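Local coordinates for Rho guanyl nucleotide exchange factor (Rom2), putative (Aspergillus fumigatus Af293, PDB 5O51), which probably acts as a guanine-nucleotide exchange factor for Rho-type GTPases and is represented here by its CNH domain, a seven-bladed beta-propeller, at residues 223-228 and 245-250; 237-242 and 256-261. All blocks are in the same frame, centred on the assembly; numbering follows the deposited sequence.

Interaction 1 (223-228 and 245-250); sequences ARKENV and SDFSFF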
loop_
_atom_site.group_PDB
_atom_site.type_symbol
_atom_site.label_atom_id
_atom_site.label_comp_id
_atom_site.label_asym_id
_atom_site.label_seq_id
_atom_site.Cartn_x
_atom_site.Cartn_y
_atom_site.Cartn_z
ATOM N N ALA A 223 -5.540 -23.665 4.995
ATOM C CA ALA A 223 -4.657 -24.481 5.895
ATOM C C ALA A 223 -3.810 -25.529 5.166
ATOM O O ALA A 223 -2.713 -25.857 5.593
ATOM C CB ALA A 223 -5.498 -25.178 6.972
ATOM N N ARG A 224 -4.379 -26.096 4.109
ATOM C CA ARG A 224 -3.660 -26.927 3.116
ATOM C C ARG A 224 -2.291 -26.402 2.675
ATOM O O ARG A 224 -1.363 -27.171 2.492
ATOM C CB ARG A 224 -4.526 -27.020 1.844
ATOM C CG ARG A 224 -4.702 -28.400 1.273
ATOM C CD ARG A 224 -5.646 -28.350 0.095
ATOM N NE ARG A 224 -7.041 -28.454 0.507
ATOM C CZ ARG A 224 -8.101 -28.095 -0.236
ATOM N NH1 ARG A 224 -7.967 -27.561 -1.464
ATOM N NH2 ARG A 224 -9.322 -28.269 0.267
ATOM N N LYS A 225 -2.184 -25.092 2.474
ATOM C CA LYS A 225 -1.117 -24.540 1.633
ATOM C C LYS A 225 0.237 -24.291 2.277
ATOM O O LYS A 225 1.232 -24.305 1.544
ATOM C CB LYS A 225 -1.571 -23.221 0.990
ATOM C CG LYS A 225 -2.621 -23.400 -0.080
ATOM C CD LYS A 225 -2.126 -22.816 -1.387
ATOM C CE LYS A 225 -3.216 -22.852 -2.444
ATOM N NZ LYS A 225 -2.625 -23.181 -3.766
ATOM N N GLU A 226 0.277 -24.043 3.597
ATOM C CA GLU A 226 1.417 -23.342 4.245
ATOM C C GLU A 226 2.717 -23.380 3.435
ATOM O O GLU A 226 3.301 -24.457 3.328
ATOM C CB GLU A 226 1.662 -23.843 5.687
ATOM C CG GLU A 226 1.305 -22.847 6.794
ATOM C CD GLU A 226 -0.068 -22.202 6.622
ATOM O OE1 GLU A 226 -0.965 -22.803 5.980
ATOM O OE2 GLU A 226 -0.253 -21.080 7.127
ATOM N N ASN A 227 3.203 -22.250 2.881
ATOM C CA ASN A 227 2.894 -20.849 3.290
ATOM C C ASN A 227 1.911 -20.052 2.444
ATOM O O ASN A 227 1.513 -20.467 1.368
ATOM C CB ASN A 227 4.205 -20.066 3.340
ATOM C CG ASN A 227 5.141 -20.605 4.387
ATOM O OD1 ASN A 227 6.282 -20.942 4.097
ATOM N ND2 ASN A 227 4.643 -20.722 5.617
ATOM N N VAL A 228 1.557 -18.880 2.952
ATOM C CA VAL A 228 0.656 -17.963 2.264
ATOM C C VAL A 228 1.175 -16.536 2.310
ATOM O O VAL A 228 2.056 -16.134 3.135
ATOM C CB VAL A 228 -0.793 -18.019 2.846
ATOM C CG1 VAL A 228 -1.436 -19.365 2.585
ATOM C CG2 VAL A 228 -0.825 -17.726 4.333
ATOM N N SER A 245 -2.266 -13.812 -2.079
ATOM C CA SER A 245 -1.726 -13.995 -3.413
ATOM C C SER A 245 -2.427 -15.148 -4.129
ATOM O O SER A 245 -2.515 -15.133 -5.335
ATOM C CB SER A 245 -0.208 -14.204 -3.428
ATOM O OG SER A 245 0.121 -15.421 -2.732
ATOM N N ASP A 246 -2.967 -16.135 -3.414
ATOM C CA ASP A 246 -3.555 -17.290 -4.083
ATOM C C ASP A 246 -5.067 -17.254 -4.250
ATOM O O ASP A 246 -5.608 -17.878 -5.172
ATOM C CB ASP A 246 -3.129 -18.592 -3.374
ATOM C CG ASP A 246 -1.641 -18.945 -3.623
ATOM O OD1 ASP A 246 -1.109 -18.753 -4.745
ATOM O OD2 ASP A 246 -0.988 -19.356 -2.663
ATOM N N PHE A 247 -5.754 -16.523 -3.379
ATOM C CA PHE A 247 -7.183 -16.586 -3.350
ATOM C C PHE A 247 -7.775 -15.438 -2.616
ATOM O O PHE A 247 -7.096 -14.796 -1.852
ATOM C CB PHE A 247 -7.683 -17.912 -2.732
ATOM C CG PHE A 247 -6.800 -18.460 -1.636
ATOM C CD1 PHE A 247 -6.667 -17.797 -0.433
ATOM C CD2 PHE A 247 -6.160 -19.696 -1.798
ATOM C CE1 PHE A 247 -5.818 -18.298 0.561
ATOM C CE2 PHE A 247 -5.351 -20.232 -0.812
ATOM C CZ PHE A 247 -5.169 -19.531 0.372
ATOM N N SER A 248 -9.069 -15.202 -2.865
ATOM C CA SER A 248 -9.848 -14.256 -2.097
ATOM C C SER A 248 -11.113 -14.892 -1.614
ATOM O O SER A 248 -11.702 -15.694 -2.334
ATOM C CB SER A 248 -10.134 -12.964 -2.898
ATOM O OG SER A 248 -8.946 -12.209 -3.008
ATOM N N PHE A 249 -11.548 -14.499 -0.394
ATOM C CA PHE A 249 -12.855 -14.897 0.090
ATOM C C PHE A 249 -13.357 -14.005 1.249
ATOM O O PHE A 249 -12.621 -13.173 1.822
ATOM C CB PHE A 249 -12.789 -16.353 0.536
ATOM C CG PHE A 249 -11.787 -16.578 1.626
ATOM C CD1 PHE A 249 -10.473 -16.818 1.326
ATOM C CD2 PHE A 249 -12.171 -16.441 2.948
ATOM C CE1 PHE A 249 -9.536 -16.941 2.329
ATOM C CE2 PHE A 249 -11.261 -16.599 3.954
ATOM C CZ PHE A 249 -9.946 -16.871 3.648
ATOM N N PHE A 250 -14.620 -14.206 1.620
ATOM C CA PHE A 250 -15.227 -13.380 2.706
ATOM C C PHE A 250 -15.230 -14.079 4.089
ATOM O O PHE A 250 -15.466 -15.310 4.178
ATOM C CB PHE A 250 -16.655 -13.065 2.349
ATOM C CG PHE A 250 -16.818 -12.141 1.231
ATOM C CD1 PHE A 250 -16.767 -10.770 1.446
ATOM C CD2 PHE A 250 -17.119 -12.619 -0.049
ATOM C CE1 PHE A 250 -16.904 -9.896 0.396
ATOM C CE2 PHE A 250 -17.293 -11.743 -1.083
ATOM C CZ PHE A 250 -17.176 -10.382 -0.872
#

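Interaction 2 (237-242 and 256-261); sequences NGEFLL and WRARPD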
loop_
_atom_site.group_PDB
_atom_site.type_symbol
_atom_site.label_atom_id
_atom_site.label_comp_id
_atom_site.label_asym_id
_atom_site.label_seq_id
_atom_site.Cartn_x
_atom_site.Cartn_y
_atom_site.Cartn_z
ATOM N N ASN A 237 -19.837 -3.919 4.783
ATOM C CA ASN A 237 -20.920 -4.165 5.764
ATOM C C ASN A 237 -20.247 -4.692 7.031
ATOM O O ASN A 237 -19.170 -4.196 7.402
ATOM C CB ASN A 237 -21.955 -5.185 5.228
ATOM C CG ASN A 237 -22.290 -4.958 3.773
ATOM O OD1 ASN A 237 -22.317 -5.914 2.966
ATOM N ND2 ASN A 237 -22.532 -3.686 3.412
ATOM N N GLY A 238 -20.817 -5.717 7.661
ATOM C CA GLY A 238 -20.069 -6.456 8.696
ATOM C C GLY A 238 -19.372 -7.733 8.244
ATOM O O GLY A 238 -19.182 -8.626 9.065
ATOM N N GLU A 239 -19.026 -7.841 6.953
ATOM C CA GLU A 239 -18.127 -8.912 6.451
ATOM C C GLU A 239 -16.761 -8.274 6.083
ATOM O O GLU A 239 -16.708 -7.122 5.695
ATOM C CB GLU A 239 -18.721 -9.618 5.206
ATOM C CG GLU A 239 -20.184 -10.070 5.278
ATOM C CD GLU A 239 -20.773 -10.522 3.916
ATOM O OE1 GLU A 239 -20.409 -9.991 2.822
ATOM O OE2 GLU A 239 -21.634 -11.432 3.945
ATOM N N PHE A 240 -15.683 -9.047 6.158
ATOM C CA PHE A 240 -14.383 -8.653 5.589
ATOM C C PHE A 240 -14.031 -9.469 4.358
ATOM O O PHE A 240 -14.178 -10.696 4.375
ATOM C CB PHE A 240 -13.322 -8.900 6.608
ATOM C CG PHE A 240 -13.496 -8.091 7.850
ATOM C CD1 PHE A 240 -14.398 -8.490 8.841
ATOM C CD2 PHE A 240 -12.749 -6.945 8.059
ATOM C CE1 PHE A 240 -14.547 -7.752 10.017
ATOM C CE2 PHE A 240 -12.883 -6.205 9.237
ATOM C CZ PHE A 240 -13.783 -6.603 10.212
ATOM N N LEU A 241 -13.577 -8.794 3.309
ATOM C CA LEU A 241 -12.988 -9.434 2.143
ATOM C C LEU A 241 -11.520 -9.579 2.375
ATOM O O LEU A 241 -10.833 -8.556 2.549
ATOM C CB LEU A 241 -13.217 -8.640 0.877
ATOM C CG LEU A 241 -12.529 -9.191 -0.421
ATOM C CD1 LEU A 241 -13.091 -10.558 -0.770
ATOM C CD2 LEU A 241 -12.764 -8.260 -1.579
ATOM N N LEU A 242 -11.051 -10.831 2.399
ATOM C CA LEU A 242 -9.656 -11.186 2.630
ATOM C C LEU A 242 -8.987 -11.554 1.313
ATOM O O LEU A 242 -9.525 -12.377 0.550
ATOM C CB LEU A 242 -9.609 -12.354 3.590
ATOM C CG LEU A 242 -10.152 -12.086 5.027
ATOM C CD1 LEU A 242 -9.959 -13.375 5.837
ATOM C CD2 LEU A 242 -9.401 -11.016 5.798
ATOM N N TRP A 256 -15.133 -16.357 10.684
ATOM C CA TRP A 256 -15.881 -17.532 10.265
ATOM C C TRP A 256 -16.310 -17.246 8.837
ATOM O O TRP A 256 -16.654 -16.094 8.522
ATOM C CB TRP A 256 -17.088 -17.817 11.196
ATOM C CG TRP A 256 -17.576 -19.221 11.052
ATOM C CD1 TRP A 256 -18.500 -19.682 10.154
ATOM C CD2 TRP A 256 -17.127 -20.373 11.800
ATOM N NE1 TRP A 256 -18.665 -21.042 10.302
ATOM C CE2 TRP A 256 -17.831 -21.495 11.293
ATOM C CE3 TRP A 256 -16.204 -20.561 12.854
ATOM C CZ2 TRP A 256 -17.629 -22.791 11.785
ATOM C CZ3 TRP A 256 -16.017 -21.839 13.340
ATOM C CH2 TRP A 256 -16.733 -22.941 12.808
ATOM N N ARG A 257 -16.271 -18.266 7.974
ATOM C CA ARG A 257 -16.536 -18.053 6.542
ATOM C C ARG A 257 -17.903 -17.394 6.352
ATOM O O ARG A 257 -18.830 -17.657 7.106
ATOM C CB ARG A 257 -16.470 -19.363 5.774
ATOM C CG ARG A 257 -16.733 -19.297 4.278
ATOM C CD ARG A 257 -15.489 -18.826 3.555
ATOM N NE ARG A 257 -15.584 -18.912 2.088
ATOM C CZ ARG A 257 -15.274 -19.974 1.343
ATOM N NH1 ARG A 257 -14.871 -21.142 1.883
ATOM N NH2 ARG A 257 -15.380 -19.869 0.023
ATOM N N ALA A 258 -18.009 -16.541 5.349
ATOM C CA ALA A 258 -19.282 -16.025 4.873
ATOM C C ALA A 258 -19.343 -16.223 3.336
ATOM O O ALA A 258 -18.310 -16.311 2.684
ATOM C CB ALA A 258 -19.425 -14.537 5.257
ATOM N N ARG A 259 -20.560 -16.245 2.778
ATOM C CA ARG A 259 -20.836 -16.659 1.420
ATOM C C ARG A 259 -19.944 -17.870 1.113
ATOM O O ARG A 259 -18.960 -17.758 0.347
ATOM C CB ARG A 259 -20.572 -15.517 0.444
ATOM C CG ARG A 259 -21.204 -14.175 0.812
ATOM C CD ARG A 259 -21.101 -13.190 -0.364
ATOM N NE ARG A 259 -20.933 -11.802 0.104
ATOM C CZ ARG A 259 -20.830 -10.719 -0.674
ATOM N NH1 ARG A 259 -20.879 -10.800 -2.015
ATOM N NH2 ARG A 259 -20.695 -9.533 -0.092
ATOM N N PRO A 260 -20.274 -19.026 1.720
ATOM C CA PRO A 260 -19.391 -20.219 1.689
ATOM C C PRO A 260 -19.217 -20.814 0.313
ATOM O O PRO A 260 -18.271 -21.556 0.084
ATOM C CB PRO A 260 -20.094 -21.210 2.646
ATOM C CG PRO A 260 -21.513 -20.813 2.616
ATOM C CD PRO A 260 -21.604 -19.342 2.283
ATOM N N ASP A 261 -20.122 -20.497 -0.615
ATOM C CA ASP A 261 -19.966 -20.933 -1.986
ATOM C C ASP A 261 -19.175 -19.986 -2.909
ATOM O O ASP A 261 -18.979 -20.292 -4.108
ATOM C CB ASP A 261 -21.342 -21.240 -2.570
ATOM C CG ASP A 261 -22.041 -22.392 -1.808
ATOM O OD1 ASP A 261 -21.368 -23.398 -1.386
ATOM O OD2 ASP A 261 -23.270 -22.272 -1.617
#

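Interaction 1 (223-228 and 245-250)
Lys225 and Val228 meet Asp246 and Phe247 in a small, partly buried contact within one blade of the seven-bladed propeller, where the peptide leading into the innermost strand packs beside the turn between the two middle strands and the start of strand 247-251. Residues 223-228 lead from the short helix 220-224 toward strand 230-236, while 245-250 contain the turn after strand 239-244 and most of strand 247-251. The interaction is mainly van der Waals, with a loose electrostatic component.

Lys225 contributes through its methylenes. Its CG stands beside the backbone N (chi1 -71°), and bends further along the chain carry CD and CE past the phenyl group of Phe247, the two side chains running in opposite directions. CE arrives at the ring edge, near the ring plane, 3.8 Å from Phe247 CE2. The same aliphatic stem crosses Asp246 at a slant, with CD 3.9 Å from Asp246 OD2. Lys225 NZ remains 4.3 Å from that oxygen, beyond salt-bridge range, so any attraction between the charges is probably modest.

The Phe247 ring is held in a more buried, aromatic setting. Its chi1 of 34° departs from the staggered position and helps swing the ring toward 223-228, although the CB bond itself does not point there. Phe221 of the helix and Tyr244 of the preceding strand both pack edge-to-face with it. On the inner side of the contact, the buried Val228 adds a purely apolar touch, its CG1 approaching Phe247 CZ obliquely at 4.3 Å.

Interaction 2 (237-242 and 256-261)
Glu239 and Arg259 form a salt bridge at the surface of a propeller blade, tying the first residue of strand 239-244 to the irregular loop that joins strands 247-251 and 264-265. The segment 256-261 has no regular secondary structure, and its backbone comes nearest the strand at Ala258, whose CA lies 7.4 Å from the CA of Glu239.

Before that approach, Arg257 turns its side chain away from the strand and back onto its own loop. The carbonyl O of Pro260 lies 3.3 Å above one face of the Arg257 guanidinium, displaced toward the rim, and NH2 of this arginine also donates to the backbone O of Trp262. Ala258 follows with its methyl directed at the strand; CB rests 4.0 Å from Glu239 OE2, a van der Waals contact beside the charged pair.

Arg259 then supplies the polar link. The Glu239 chain, extended beyond CG, projects from the strand and meets the arginine at about a right angle, with the carboxylate and guanidinium planes turned 37° apart. The carboxylate uses a single oxygen: NE and NH2 of Arg259 both converge on Glu239 OE1. Arg259 NE makes a weak, bent bond to Glu239 OE1 at 3.3 Å, with an angle of 143° at the hydrogen. Further fixing the guanidinium, NH1 forms a salt bridge to Glu294 of the next blade, and Phe250 engages the group in a cation-pi contact. The stronger bond runs from Arg259 NH2 to Glu239 OE1 at 3.0 Å and 160°, the oxygen lying in the guanidinium plane.

How the interactions relate
Both contacts belong to the same blade, the four-stranded antiparallel sheet 230-236, 239-244, 247-251 and 264-265, and their centres are about 15 Å apart. Their segments alternate along the chain, in the order 223-228, 237-242, 245-250, 256-261, so the two interactions are interleaved in sequence. Phe249 O probably accepts a hydrogen bond from Leu242 N (2.9 Å) between the two middle strands, and Phe250 O probably one from Ala258 N (3.1 Å) in the following loop. Interaction 1 thus packs residues 223-228 onto the turn and the start of strand 247-251, while interaction 2 fastens the outer loop near the other end of the middle strands.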